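Local coordinates for protein putative dehydrogenase (Pseudarthrobacter phenanthrenivorans, PDB 6A3F) that catalyses the NAD(+)-dependent oxidation of levoglucosan to 3-dehydrolevoglucosan, working as a homotetramer of the Gfo/Idh/MocA family, at residues 41-46 / 56-61; 94-99 / 364-369; 160-165 / 304-309; 169-174 / 316-321; 210-215 / 384-389. All blocks are in the same frame, centred on the assembly; numbering follows the deposited sequence.

Contact 1 (41-46 / 56-61); sequences AYAAMP and PVRKVI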
# COMPACT_ATOMS: atom_id res chain seq x y z
N ALA B 41 -16.08 -26.83 -1.73
CA ALA B 41 -17.25 -26.16 -1.21
C ALA B 41 -18.23 -27.19 -0.59
O ALA B 41 -18.72 -26.95 0.52
CB ALA B 41 -17.93 -25.35 -2.27
N TYR B 42 -18.46 -28.31 -1.28
CA TYR B 42 -19.47 -29.28 -0.85
C TYR B 42 -18.96 -29.98 0.42
O TYR B 42 -19.75 -30.28 1.30
CB TYR B 42 -19.84 -30.24 -2.00
CG TYR B 42 -20.48 -29.53 -3.17
CD1 TYR B 42 -21.52 -28.64 -2.97
CD2 TYR B 42 -19.97 -29.64 -4.45
CE1 TYR B 42 -22.07 -27.91 -4.01
CE2 TYR B 42 -20.49 -28.91 -5.51
CZ TYR B 42 -21.56 -28.06 -5.29
OH TYR B 42 -22.05 -27.30 -6.30
N ALA B 43 -17.67 -30.22 0.52
CA ALA B 43 -17.08 -30.91 1.67
C ALA B 43 -17.02 -29.98 2.88
O ALA B 43 -17.35 -30.41 4.00
CB ALA B 43 -15.74 -31.45 1.28
N ALA B 44 -16.68 -28.70 2.68
CA ALA B 44 -16.37 -27.83 3.81
C ALA B 44 -17.58 -27.02 4.25
O ALA B 44 -17.54 -26.59 5.36
CB ALA B 44 -15.23 -26.87 3.50
N MET B 45 -18.59 -26.79 3.40
CA MET B 45 -19.66 -25.87 3.77
C MET B 45 -20.29 -26.26 5.13
O MET B 45 -20.41 -25.40 5.97
CB MET B 45 -20.73 -25.74 2.69
CG MET B 45 -21.83 -24.77 3.09
SD MET B 45 -23.14 -25.63 4.01
CE MET B 45 -24.05 -26.30 2.61
N PRO B 46 -20.68 -27.52 5.37
CA PRO B 46 -21.24 -27.77 6.72
C PRO B 46 -20.22 -27.68 7.88
O PRO B 46 -20.59 -27.48 9.04
CB PRO B 46 -21.82 -29.18 6.58
CG PRO B 46 -20.97 -29.83 5.52
CD PRO B 46 -20.69 -28.73 4.53
N PRO B 56 -24.40 -31.60 1.84
CA PRO B 56 -24.10 -31.89 0.44
C PRO B 56 -23.40 -33.26 0.36
O PRO B 56 -22.55 -33.58 1.18
CB PRO B 56 -23.18 -30.76 -0.03
CG PRO B 56 -23.40 -29.66 0.99
CD PRO B 56 -23.70 -30.38 2.28
N VAL B 57 -23.79 -34.07 -0.62
CA VAL B 57 -23.11 -35.32 -0.87
C VAL B 57 -22.55 -35.26 -2.30
O VAL B 57 -23.28 -34.93 -3.24
CB VAL B 57 -24.04 -36.54 -0.69
CG1 VAL B 57 -23.34 -37.82 -1.14
CG2 VAL B 57 -24.56 -36.71 0.73
N ARG B 58 -21.28 -35.57 -2.43
CA ARG B 58 -20.62 -35.57 -3.70
C ARG B 58 -20.97 -36.91 -4.37
O ARG B 58 -20.21 -37.85 -4.25
CB ARG B 58 -19.11 -35.40 -3.53
CG ARG B 58 -18.71 -34.06 -2.91
CD ARG B 58 -17.26 -33.96 -2.45
NE ARG B 58 -17.11 -34.50 -1.10
CZ ARG B 58 -15.99 -34.97 -0.56
NH1 ARG B 58 -14.87 -35.05 -1.26
NH2 ARG B 58 -16.03 -35.45 0.67
N LYS B 59 -22.11 -36.96 -5.04
CA LYS B 59 -22.71 -38.24 -5.41
C LYS B 59 -22.09 -38.73 -6.72
O LYS B 59 -21.63 -39.89 -6.80
CB LYS B 59 -24.23 -38.12 -5.52
CG LYS B 59 -24.94 -39.46 -5.70
CD LYS B 59 -24.64 -40.46 -4.60
CE LYS B 59 -25.68 -41.56 -4.54
NZ LYS B 59 -25.62 -42.30 -3.26
N VAL B 60 -22.08 -37.87 -7.73
CA VAL B 60 -21.62 -38.28 -9.05
C VAL B 60 -20.94 -37.10 -9.76
O VAL B 60 -21.38 -35.99 -9.62
CB VAL B 60 -22.80 -38.81 -9.88
CG1 VAL B 60 -23.82 -37.73 -10.20
CG2 VAL B 60 -22.33 -39.48 -11.15
N ILE B 61 -19.89 -37.40 -10.52
CA ILE B 61 -19.19 -36.44 -11.37
C ILE B 61 -19.16 -36.96 -12.81
O ILE B 61 -18.94 -38.14 -13.04
CB ILE B 61 -17.77 -36.15 -10.82
CG1 ILE B 61 -17.06 -35.01 -11.55
CG2 ILE B 61 -16.92 -37.41 -10.77
CD1 ILE B 61 -15.84 -34.52 -10.83
O HOH W 1 -20.74 -32.31 2.92
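P56, Y42 and R58 bury most of the surface in this contact. The P56 ring packs on the helix, with its CB 3.9 Å from Y42 CB and its CG 3.8 Å from M45 CE. The M45 chain bends at chi2 and chi3, which brings its methyl across the proline at about a right angle. P46 CD lies 4.1 Å from P56 CD, so the two proline rings meet through these carbons. A water bonds to both Y42 O and P56 O, at 2.8 Å from each, and so links the two backbones. Helix 35-48 and strand 55-62 are successive elements of the first beta-alpha-beta unit of the Rossmann fold. The two segments run nearly antiparallel, at 159°. On R58, CG lies 4.1 Å from Y42 CB. The chain then bends at chi3 (-86°), and A43 CB sits over the centre of one guanidinium face, 4.0 Å from R58 CZ. R58 NH1 bonds to F76 O. M47 of the second subunit packs on both A43 and R58.

Contact 2 (94-99 / 364-369); sequences IHVVDI and HDFFKA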
# COMPACT_ATOMS: atom_id res chain seq x y z
N ILE B 94 -30.57 -37.76 -7.78
CA ILE B 94 -29.73 -36.55 -7.77
C ILE B 94 -30.62 -35.34 -7.52
O ILE B 94 -31.63 -35.16 -8.21
CB ILE B 94 -28.94 -36.45 -9.08
CG1 ILE B 94 -28.06 -37.68 -9.27
CG2 ILE B 94 -28.17 -35.13 -9.17
CD1 ILE B 94 -26.95 -37.83 -8.28
N HIS B 95 -30.26 -34.53 -6.52
CA HIS B 95 -31.07 -33.39 -6.13
C HIS B 95 -30.54 -32.09 -6.75
O HIS B 95 -31.32 -31.21 -7.05
CB HIS B 95 -31.17 -33.30 -4.62
CG HIS B 95 -31.61 -34.58 -4.00
ND1 HIS B 95 -30.73 -35.43 -3.37
CD2 HIS B 95 -32.83 -35.18 -3.99
CE1 HIS B 95 -31.39 -36.49 -2.95
NE2 HIS B 95 -32.67 -36.36 -3.33
N VAL B 96 -29.23 -32.02 -6.96
CA VAL B 96 -28.54 -30.78 -7.35
C VAL B 96 -27.61 -31.07 -8.53
O VAL B 96 -26.79 -31.98 -8.47
CB VAL B 96 -27.74 -30.20 -6.17
CG1 VAL B 96 -26.95 -28.99 -6.61
CG2 VAL B 96 -28.63 -29.85 -4.98
N VAL B 97 -27.70 -30.24 -9.56
CA VAL B 97 -26.77 -30.29 -10.66
C VAL B 97 -25.88 -29.04 -10.66
O VAL B 97 -26.40 -27.91 -10.64
CB VAL B 97 -27.54 -30.42 -11.98
CG1 VAL B 97 -26.63 -30.39 -13.18
CG2 VAL B 97 -28.37 -31.69 -11.95
N ASP B 98 -24.58 -29.31 -10.62
CA ASP B 98 -23.52 -28.29 -10.69
C ASP B 98 -22.93 -28.32 -12.10
O ASP B 98 -22.23 -29.26 -12.46
CB ASP B 98 -22.42 -28.56 -9.65
CG ASP B 98 -21.39 -27.44 -9.54
OD1 ASP B 98 -21.18 -26.72 -10.55
OD2 ASP B 98 -20.77 -27.28 -8.44
N ILE B 99 -23.23 -27.26 -12.86
CA ILE B 99 -22.80 -27.15 -14.25
C ILE B 99 -21.53 -26.28 -14.30
O ILE B 99 -21.58 -25.04 -14.18
CB ILE B 99 -23.90 -26.57 -15.16
CG1 ILE B 99 -25.26 -27.23 -14.98
CG2 ILE B 99 -23.41 -26.63 -16.61
CD1 ILE B 99 -26.33 -26.58 -15.79
N HIS B 364 -23.23 -22.41 0.89
CA HIS B 364 -24.09 -22.23 2.05
C HIS B 364 -25.40 -21.57 1.66
O HIS B 364 -26.51 -22.02 2.10
CB HIS B 364 -23.40 -21.40 3.15
CG HIS B 364 -24.25 -21.24 4.37
ND1 HIS B 364 -24.76 -20.03 4.78
CD2 HIS B 364 -24.71 -22.15 5.25
CE1 HIS B 364 -25.50 -20.20 5.87
NE2 HIS B 364 -25.51 -21.49 6.15
N ASP B 365 -25.34 -20.48 0.87
CA ASP B 365 -26.55 -19.74 0.62
C ASP B 365 -27.45 -20.54 -0.35
O ASP B 365 -28.68 -20.44 -0.30
CB ASP B 365 -26.27 -18.35 0.06
CG ASP B 365 -25.77 -17.34 1.14
OD1 ASP B 365 -25.87 -17.63 2.36
OD2 ASP B 365 -25.28 -16.29 0.71
N PHE B 366 -26.80 -21.29 -1.22
CA PHE B 366 -27.50 -22.11 -2.23
C PHE B 366 -28.34 -23.19 -1.53
O PHE B 366 -29.52 -23.43 -1.84
CB PHE B 366 -26.45 -22.73 -3.15
CG PHE B 366 -26.99 -23.63 -4.24
CD1 PHE B 366 -27.91 -23.17 -5.17
CD2 PHE B 366 -26.54 -24.93 -4.36
CE1 PHE B 366 -28.40 -24.01 -6.16
CE2 PHE B 366 -27.02 -25.76 -5.36
CZ PHE B 366 -27.96 -25.30 -6.26
N PHE B 367 -27.71 -23.86 -0.60
CA PHE B 367 -28.32 -24.95 0.13
C PHE B 367 -29.36 -24.43 1.14
O PHE B 367 -30.40 -25.11 1.39
CB PHE B 367 -27.24 -25.85 0.73
CG PHE B 367 -26.71 -26.90 -0.22
CD1 PHE B 367 -27.40 -28.07 -0.43
CD2 PHE B 367 -25.53 -26.71 -0.92
CE1 PHE B 367 -26.93 -29.01 -1.34
CE2 PHE B 367 -25.06 -27.65 -1.81
CZ PHE B 367 -25.75 -28.81 -2.01
N LYS B 368 -29.15 -23.23 1.69
CA LYS B 368 -30.12 -22.58 2.55
C LYS B 368 -31.42 -22.31 1.76
O LYS B 368 -32.50 -22.61 2.25
CB LYS B 368 -29.49 -21.28 3.09
CG LYS B 368 -30.37 -20.47 4.03
CD LYS B 368 -29.63 -19.51 4.96
CE LYS B 368 -30.50 -19.18 6.16
NZ LYS B 368 -30.01 -18.00 6.91
N ALA B 369 -31.30 -21.77 0.55
CA ALA B 369 -32.48 -21.57 -0.33
C ALA B 369 -33.20 -22.90 -0.62
O ALA B 369 -34.44 -22.91 -0.65
CB ALA B 369 -32.07 -20.88 -1.62
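V96 sets its CG1 methyl against the ring edge of F366, in the plane of the ring. V96 lies on strand 96-100 of the parallel Rossmann sheet, and F366 on helix 355-371, from much later in the chain. The helix therefore packs on the nucleotide-binding domain, although it follows most strands of the C-terminal sheet in sequence. The contact is buried and wholly apolar. V96 carries the strand's share of it, using both methyls. CG1 is anti to the backbone N (chi1 176°) and faces F366, while CG2 is directed to F367. F366 CG is anti to the backbone N (chi1 179°), which sends the ring out from the helix so that its CE2-CZ edge lies beside the valine. Its neighbour F367 crosses V96 at a slant. I121 and V146 also touch F366, and L24 and P56 touch F367, so the two rings bridge several parts of the domain. V96 CG1 lies 3.5 Å from F366 CE2 and 3.8 Å from F366 CZ, and V96 CG2 is 4.1 Å from F367 CE1.

Contact 3 (160-165 / 304-309); sequences ALAKKY and GSIVFN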
# COMPACT_ATOMS: atom_id res chain seq x y z
N ALA B 160 -19.61 -8.11 0.46
CA ALA B 160 -20.86 -8.10 1.25
C ALA B 160 -20.83 -7.00 2.31
O ALA B 160 -21.86 -6.45 2.63
CB ALA B 160 -21.07 -9.44 1.90
N LEU B 161 -19.66 -6.70 2.87
CA LEU B 161 -19.50 -5.56 3.80
C LEU B 161 -19.80 -4.23 3.09
O LEU B 161 -20.42 -3.32 3.66
CB LEU B 161 -18.06 -5.58 4.34
CG LEU B 161 -17.74 -4.43 5.31
CD1 LEU B 161 -18.67 -4.49 6.53
CD2 LEU B 161 -16.30 -4.53 5.79
N ALA B 162 -19.29 -4.06 1.88
CA ALA B 162 -19.59 -2.85 1.07
C ALA B 162 -21.12 -2.70 0.90
O ALA B 162 -21.70 -1.60 1.04
CB ALA B 162 -18.94 -2.95 -0.28
N LYS B 163 -21.75 -3.82 0.61
CA LYS B 163 -23.22 -3.82 0.45
C LYS B 163 -23.90 -3.40 1.76
O LYS B 163 -24.85 -2.57 1.74
CB LYS B 163 -23.71 -5.20 0.01
CG LYS B 163 -25.22 -5.37 -0.08
CD LYS B 163 -25.83 -4.54 -1.17
CE LYS B 163 -27.28 -4.93 -1.45
NZ LYS B 163 -27.81 -4.12 -2.56
N LYS B 164 -23.37 -3.84 2.88
CA LYS B 164 -23.96 -3.54 4.17
C LYS B 164 -23.88 -2.02 4.41
O LYS B 164 -24.89 -1.39 4.81
CB LYS B 164 -23.29 -4.33 5.28
CG LYS B 164 -23.76 -3.93 6.68
CD LYS B 164 -22.89 -4.38 7.80
CE LYS B 164 -23.56 -4.18 9.15
NZ LYS B 164 -22.73 -4.70 10.27
N TYR B 165 -22.69 -1.45 4.20
CA TYR B 165 -22.50 -0.03 4.34
C TYR B 165 -23.45 0.74 3.44
O TYR B 165 -24.04 1.73 3.85
CB TYR B 165 -21.07 0.43 3.98
CG TYR B 165 -19.95 -0.06 4.87
CD1 TYR B 165 -20.13 -0.53 6.16
CD2 TYR B 165 -18.65 -0.09 4.37
CE1 TYR B 165 -19.05 -0.91 6.96
CE2 TYR B 165 -17.57 -0.52 5.13
CZ TYR B 165 -17.77 -0.94 6.43
OH TYR B 165 -16.71 -1.37 7.17
N GLY B 304 -19.56 9.38 1.52
CA GLY B 304 -18.38 8.55 1.68
C GLY B 304 -18.05 7.79 0.41
O GLY B 304 -18.72 7.92 -0.62
N SER B 305 -16.98 7.01 0.50
CA SER B 305 -16.48 6.25 -0.66
C SER B 305 -16.01 4.86 -0.18
O SER B 305 -15.62 4.66 1.00
CB SER B 305 -15.35 6.99 -1.34
OG SER B 305 -15.68 8.25 -1.89
N ILE B 306 -16.02 3.87 -1.09
CA ILE B 306 -15.65 2.52 -0.82
C ILE B 306 -14.77 2.03 -1.97
O ILE B 306 -15.13 2.26 -3.11
CB ILE B 306 -16.85 1.57 -0.67
CG1 ILE B 306 -17.81 2.03 0.44
CG2 ILE B 306 -16.39 0.15 -0.45
CD1 ILE B 306 -19.16 1.37 0.36
N VAL B 307 -13.64 1.41 -1.64
CA VAL B 307 -12.70 0.89 -2.63
C VAL B 307 -12.40 -0.56 -2.26
O VAL B 307 -12.19 -0.88 -1.07
CB VAL B 307 -11.41 1.75 -2.65
CG1 VAL B 307 -10.29 1.09 -3.45
CG2 VAL B 307 -11.71 3.14 -3.19
N PHE B 308 -12.30 -1.43 -3.26
CA PHE B 308 -12.04 -2.84 -3.04
C PHE B 308 -11.05 -3.32 -4.10
O PHE B 308 -11.09 -2.83 -5.23
CB PHE B 308 -13.31 -3.69 -3.17
CG PHE B 308 -13.11 -5.18 -3.15
CD1 PHE B 308 -12.73 -5.84 -1.98
CD2 PHE B 308 -13.34 -5.95 -4.28
CE1 PHE B 308 -12.52 -7.20 -1.96
CE2 PHE B 308 -13.17 -7.33 -4.23
CZ PHE B 308 -12.78 -7.95 -3.08
N ASN B 309 -10.20 -4.26 -3.70
CA ASN B 309 -9.18 -4.91 -4.55
C ASN B 309 -9.11 -6.40 -4.15
O ASN B 309 -8.61 -6.74 -3.07
CB ASN B 309 -7.82 -4.23 -4.43
CG ASN B 309 -6.66 -5.02 -5.01
OD1 ASN B 309 -6.87 -5.92 -5.83
ND2 ASN B 309 -5.42 -4.59 -4.71
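Y165 N bonds to L161 O at 3.0 Å, a regular helical bond that ends at Y165, one of the two helix residues touching the strand. L161 O also lies 3.5 Å above one face of the Y165 ring, toward its rim. Across the contact, I306 does the work for the strand and meets A162 and Y165, which lie on the same side of the helix. Its two branches divide the task. CG2 touches A162 CB at 4.0 Å. CG1 is anti to the carbonyl carbon (chi1 -58°) and carries CD1 to the next turn of the helix. There CD1 is 4.2 Å from Y165 CB and 4.0 Å from A162 O. It approaches the Y165 ring at the edge, near its plane. The meeting is apolar, and all three residues are buried. The short side chain of A162 probably allows the close approach here, with A162 CA 6.9 Å from I306 CA. Y165 OH is used elsewhere, in a hydrogen bond to D326 O of the third subunit. This is helix-on-sheet packing in the C-terminal alpha/beta domain. Helix 157-167 lies against the large mixed sheet. Strand 304-309 runs there between strands 294-301 and 315-320. F297 of the first also touches A162, and L316 of the second touches both Y165 and I306.

Contact 4 (169-174 / 316-321); sequences GAIGRI and LQVAFA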
# COMPACT_ATOMS: atom_id res chain seq x y z
N GLY B 169 -27.01 3.34 4.42
CA GLY B 169 -26.93 4.74 4.27
C GLY B 169 -25.58 5.32 4.69
O GLY B 169 -25.40 6.53 4.62
N ALA B 170 -24.62 4.45 4.99
CA ALA B 170 -23.32 4.86 5.60
C ALA B 170 -22.50 5.73 4.63
O ALA B 170 -21.70 6.59 5.11
CB ALA B 170 -22.56 3.65 6.07
N ILE B 171 -22.67 5.58 3.30
CA ILE B 171 -21.95 6.47 2.37
C ILE B 171 -22.91 7.37 1.61
O ILE B 171 -22.57 7.90 0.54
CB ILE B 171 -20.98 5.71 1.42
CG1 ILE B 171 -21.69 4.77 0.44
CG2 ILE B 171 -19.94 4.97 2.25
CD1 ILE B 171 -20.89 4.46 -0.82
N GLY B 172 -24.14 7.49 2.09
CA GLY B 172 -25.13 8.33 1.41
C GLY B 172 -25.65 7.68 0.14
O GLY B 172 -25.68 6.45 0.02
N ARG B 173 -26.02 8.52 -0.82
CA ARG B 173 -26.51 8.02 -2.08
C ARG B 173 -25.33 7.80 -3.02
O ARG B 173 -24.41 8.60 -3.07
CB ARG B 173 -27.49 9.00 -2.72
CG ARG B 173 -28.80 9.15 -1.96
CD ARG B 173 -29.61 7.88 -1.98
NE ARG B 173 -30.95 8.04 -1.43
CZ ARG B 173 -32.04 8.41 -2.11
NH1 ARG B 173 -31.97 8.63 -3.41
NH2 ARG B 173 -33.20 8.49 -1.48
N ILE B 174 -25.42 6.76 -3.82
CA ILE B 174 -24.36 6.51 -4.79
C ILE B 174 -24.49 7.44 -6.02
O ILE B 174 -25.55 7.50 -6.63
CB ILE B 174 -24.36 5.04 -5.19
CG1 ILE B 174 -24.02 4.16 -3.98
CG2 ILE B 174 -23.43 4.82 -6.38
CD1 ILE B 174 -24.05 2.68 -4.24
N LEU B 316 -11.37 -4.11 2.95
CA LEU B 316 -12.21 -3.11 2.32
C LEU B 316 -11.76 -1.71 2.75
O LEU B 316 -11.54 -1.50 3.91
CB LEU B 316 -13.69 -3.29 2.69
CG LEU B 316 -14.65 -2.43 1.86
CD1 LEU B 316 -14.72 -2.93 0.41
CD2 LEU B 316 -16.05 -2.46 2.46
N GLN B 317 -11.64 -0.78 1.82
CA GLN B 317 -11.32 0.57 2.17
C GLN B 317 -12.61 1.41 2.18
O GLN B 317 -13.39 1.36 1.22
CB GLN B 317 -10.28 1.16 1.24
CG GLN B 317 -8.98 0.38 1.27
CD GLN B 317 -7.95 0.95 0.34
OE1 GLN B 317 -7.49 0.28 -0.58
NE2 GLN B 317 -7.55 2.18 0.58
N VAL B 318 -12.78 2.21 3.21
CA VAL B 318 -13.98 3.08 3.29
C VAL B 318 -13.61 4.41 3.91
O VAL B 318 -12.89 4.43 4.89
CB VAL B 318 -15.14 2.42 4.03
CG1 VAL B 318 -14.80 1.97 5.45
CG2 VAL B 318 -16.41 3.28 4.00
N ALA B 319 -14.09 5.50 3.29
CA ALA B 319 -13.86 6.85 3.76
C ALA B 319 -15.22 7.44 4.09
O ALA B 319 -16.06 7.44 3.20
CB ALA B 319 -13.13 7.65 2.70
N PHE B 320 -15.42 7.87 5.34
CA PHE B 320 -16.64 8.56 5.79
C PHE B 320 -16.44 10.07 5.85
O PHE B 320 -15.56 10.62 6.53
CB PHE B 320 -17.11 7.97 7.12
CG PHE B 320 -17.41 6.51 7.08
CD1 PHE B 320 -18.50 6.03 6.34
CD2 PHE B 320 -16.59 5.60 7.72
CE1 PHE B 320 -18.80 4.68 6.32
CE2 PHE B 320 -16.87 4.24 7.68
CZ PHE B 320 -17.98 3.79 6.99
N ALA B 321 -17.34 10.78 5.15
CA ALA B 321 -17.38 12.22 5.15
C ALA B 321 -17.59 12.77 6.58
O ALA B 321 -17.13 13.83 6.88
CB ALA B 321 -18.48 12.75 4.24
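A170 and I171 pack against F320 and V318 by apolar contacts and by one carbonyl at a ring edge. The apolar contacts come first. A170 CB lies 3.9 Å from F320 CE1. I171 CG2 reaches two partners, F320 CE1 at 4.2 Å and V318 CG2 at 4.3 Å. V318 CG2 also lies 3.4 Å above one face of the F320 ring, toward its rim, so valine and phenylalanine of the same strand pack on each other. The F320 ring is anti to the carbonyl carbon (chi1 -59°), a rotation that carries it to the loop. The polar approach is that of A170 O. It meets the F320 ring at its edge, near the ring plane, 3.5 Å from CD1 and 3.7 Å from CE1. A carbonyl oxygen there faces the slightly positive rim hydrogens, which is probably favourable. Backbone bonding shapes the loop. G169 ends helix 157-167 in a Schellman motif with positive phi. A type I turn then follows from G169 to G172, closed by G172 N to G169 O at 3.0 Å. R327 of the third subunit packs on A170 and F320. The turn leads from helix 157-167 into strand 174-182. It packs against strand 315-320 of the same mixed sheet, which lies between strands 304-309 and 330-334. I306 and I299 of that sheet also touch I171.

Contact 5 (210-215 / 384-389); sequences IATHVI and YQVALI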
# COMPACT_ATOMS: atom_id res chain seq x y z
N ILE B 210 -14.70 -12.15 -17.68
CA ILE B 210 -14.26 -11.40 -16.47
C ILE B 210 -15.07 -10.12 -16.30
O ILE B 210 -15.39 -9.76 -15.16
CB ILE B 210 -12.75 -11.17 -16.43
CG1 ILE B 210 -12.19 -10.55 -17.71
CG2 ILE B 210 -12.05 -12.47 -16.03
CD1 ILE B 210 -10.71 -10.16 -17.65
N ALA B 211 -15.49 -9.44 -17.35
CA ALA B 211 -16.32 -8.26 -17.07
C ALA B 211 -17.64 -8.63 -16.40
O ALA B 211 -18.17 -7.83 -15.63
CB ALA B 211 -16.54 -7.47 -18.33
N THR B 212 -18.21 -9.81 -16.69
CA THR B 212 -19.49 -10.21 -16.08
C THR B 212 -19.37 -10.24 -14.55
O THR B 212 -20.35 -9.94 -13.87
CB THR B 212 -19.98 -11.54 -16.64
OG1 THR B 212 -18.90 -12.45 -16.45
CG2 THR B 212 -20.35 -11.48 -18.12
N HIS B 213 -18.20 -10.62 -14.01
CA HIS B 213 -18.01 -10.60 -12.54
C HIS B 213 -18.19 -9.17 -12.00
O HIS B 213 -18.83 -8.92 -10.94
CB HIS B 213 -16.63 -11.16 -12.17
CG HIS B 213 -16.49 -12.63 -12.30
ND1 HIS B 213 -17.27 -13.48 -11.60
CD2 HIS B 213 -15.60 -13.40 -13.00
CE1 HIS B 213 -16.90 -14.73 -11.88
NE2 HIS B 213 -15.87 -14.71 -12.74
N VAL B 214 -17.62 -8.21 -12.72
CA VAL B 214 -17.69 -6.80 -12.33
C VAL B 214 -19.10 -6.27 -12.52
O VAL B 214 -19.59 -5.49 -11.69
CB VAL B 214 -16.66 -5.94 -13.08
CG1 VAL B 214 -16.72 -4.46 -12.65
CG2 VAL B 214 -15.27 -6.50 -12.85
N ILE B 215 -19.75 -6.64 -13.63
CA ILE B 215 -21.14 -6.22 -13.88
C ILE B 215 -22.06 -6.73 -12.78
O ILE B 215 -22.89 -5.95 -12.28
CB ILE B 215 -21.59 -6.67 -15.29
CG1 ILE B 215 -20.79 -5.91 -16.35
CG2 ILE B 215 -23.08 -6.52 -15.49
CD1 ILE B 215 -20.90 -6.52 -17.71
N TYR B 384 -29.25 -13.90 -16.68
CA TYR B 384 -29.84 -13.44 -17.91
C TYR B 384 -29.75 -11.91 -18.06
O TYR B 384 -29.41 -11.46 -19.15
CB TYR B 384 -31.27 -13.98 -17.98
CG TYR B 384 -32.08 -13.50 -19.17
CD1 TYR B 384 -31.50 -13.34 -20.42
CD2 TYR B 384 -33.44 -13.24 -19.04
CE1 TYR B 384 -32.24 -12.89 -21.51
CE2 TYR B 384 -34.18 -12.76 -20.11
CZ TYR B 384 -33.59 -12.62 -21.36
OH TYR B 384 -34.34 -12.17 -22.40
N GLN B 385 -29.96 -11.13 -16.98
CA GLN B 385 -29.82 -9.69 -17.02
C GLN B 385 -28.38 -9.31 -17.41
O GLN B 385 -28.16 -8.37 -18.16
CB GLN B 385 -30.21 -9.04 -15.69
CG GLN B 385 -30.16 -7.51 -15.74
CD GLN B 385 -31.16 -6.93 -16.72
OE1 GLN B 385 -32.36 -6.87 -16.43
NE2 GLN B 385 -30.69 -6.52 -17.89
N VAL B 386 -27.40 -10.04 -16.89
CA VAL B 386 -26.03 -9.78 -17.28
C VAL B 386 -25.84 -10.11 -18.77
O VAL B 386 -25.18 -9.34 -19.50
CB VAL B 386 -25.04 -10.56 -16.37
CG1 VAL B 386 -23.62 -10.51 -16.91
CG2 VAL B 386 -25.12 -10.02 -14.95
N ALA B 387 -26.39 -11.23 -19.22
CA ALA B 387 -26.27 -11.56 -20.67
C ALA B 387 -26.87 -10.45 -21.55
O ALA B 387 -26.32 -10.16 -22.65
CB ALA B 387 -26.91 -12.90 -20.95
N LEU B 388 -27.96 -9.82 -21.07
CA LEU B 388 -28.64 -8.72 -21.80
C LEU B 388 -27.72 -7.50 -21.78
O LEU B 388 -27.60 -6.80 -22.79
CB LEU B 388 -30.00 -8.37 -21.19
CG LEU B 388 -31.12 -9.39 -21.40
CD1 LEU B 388 -32.36 -8.99 -20.62
CD2 LEU B 388 -31.46 -9.54 -22.89
N ILE B 389 -27.00 -7.30 -20.67
CA ILE B 389 -26.06 -6.19 -20.61
C ILE B 389 -24.92 -6.44 -21.58
O ILE B 389 -24.54 -5.53 -22.29
CB ILE B 389 -25.52 -5.98 -19.19
CG1 ILE B 389 -26.59 -5.39 -18.27
CG2 ILE B 389 -24.27 -5.13 -19.24
CD1 ILE B 389 -26.33 -5.65 -16.80
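I215 reaches from helix 206-221 toward helix 380-399 and meets two of its residues. Both branches leave from CB. CG2 is anti to the backbone N and touches I389 CD1 at 3.6 Å and V386 CG2 at 4.1 Å. CG1 lies beside the backbone N (chi1 -67°) and carries the chain outward. At the tip, CD1 meets I389 CG2 at 4.0 Å. The two isoleucines thus lie alongside, pointing opposite ways, each setting its CG2 against the other's CD1. One turn earlier, T212 crosses V386 at about a right angle. T212 CG2 lies 3.6 Å from V386 CG1, and T212 CB lies 3.8 Å from the same methyl. This is a buried helix-helix contact. The segment axes cross at 117° and come within 10.4 Å. Helix 206-221 belongs to the C-terminal substrate-binding alpha/beta domain, and helix 380-399 comes near the end of the chain. T212 OG1 takes no part in the apolar surface and bonds instead to G208 O, one turn back in its own helix. H213 is a levoglucosan-binding residue, and its CB points away from the other helix. Its ring meets that of Y153 edge-to-face, and Y153 also binds levoglucosan. Near T212 is K124, which binds both NADH and levoglucosan.

Overall arrangement
Contacts 1 and 2 lie in the nucleotide-binding half and share its parallel sheet. They touch each other, with Y42 OH 2.5 Å from D98 OD2 in a probable hydrogen bond. Contacts 3 and 4 lie on the large mixed sheet, their centres 7 Å apart. Their neighbouring strands are joined by probable backbone hydrogen bonds, and both contacts touch the fourth subunit. Contact 5 is nearest the centre of the chain and is the one that includes a substrate-binding residue. Contacts 2 to 5 are all buried; 2, 3 and 5 bring aliphatic groups against aromatic or other aliphatic ones, and contact 4 adds a carbonyl at a ring edge. Contact 1 is only partly buried and adds a water bridge and a guanidinium face.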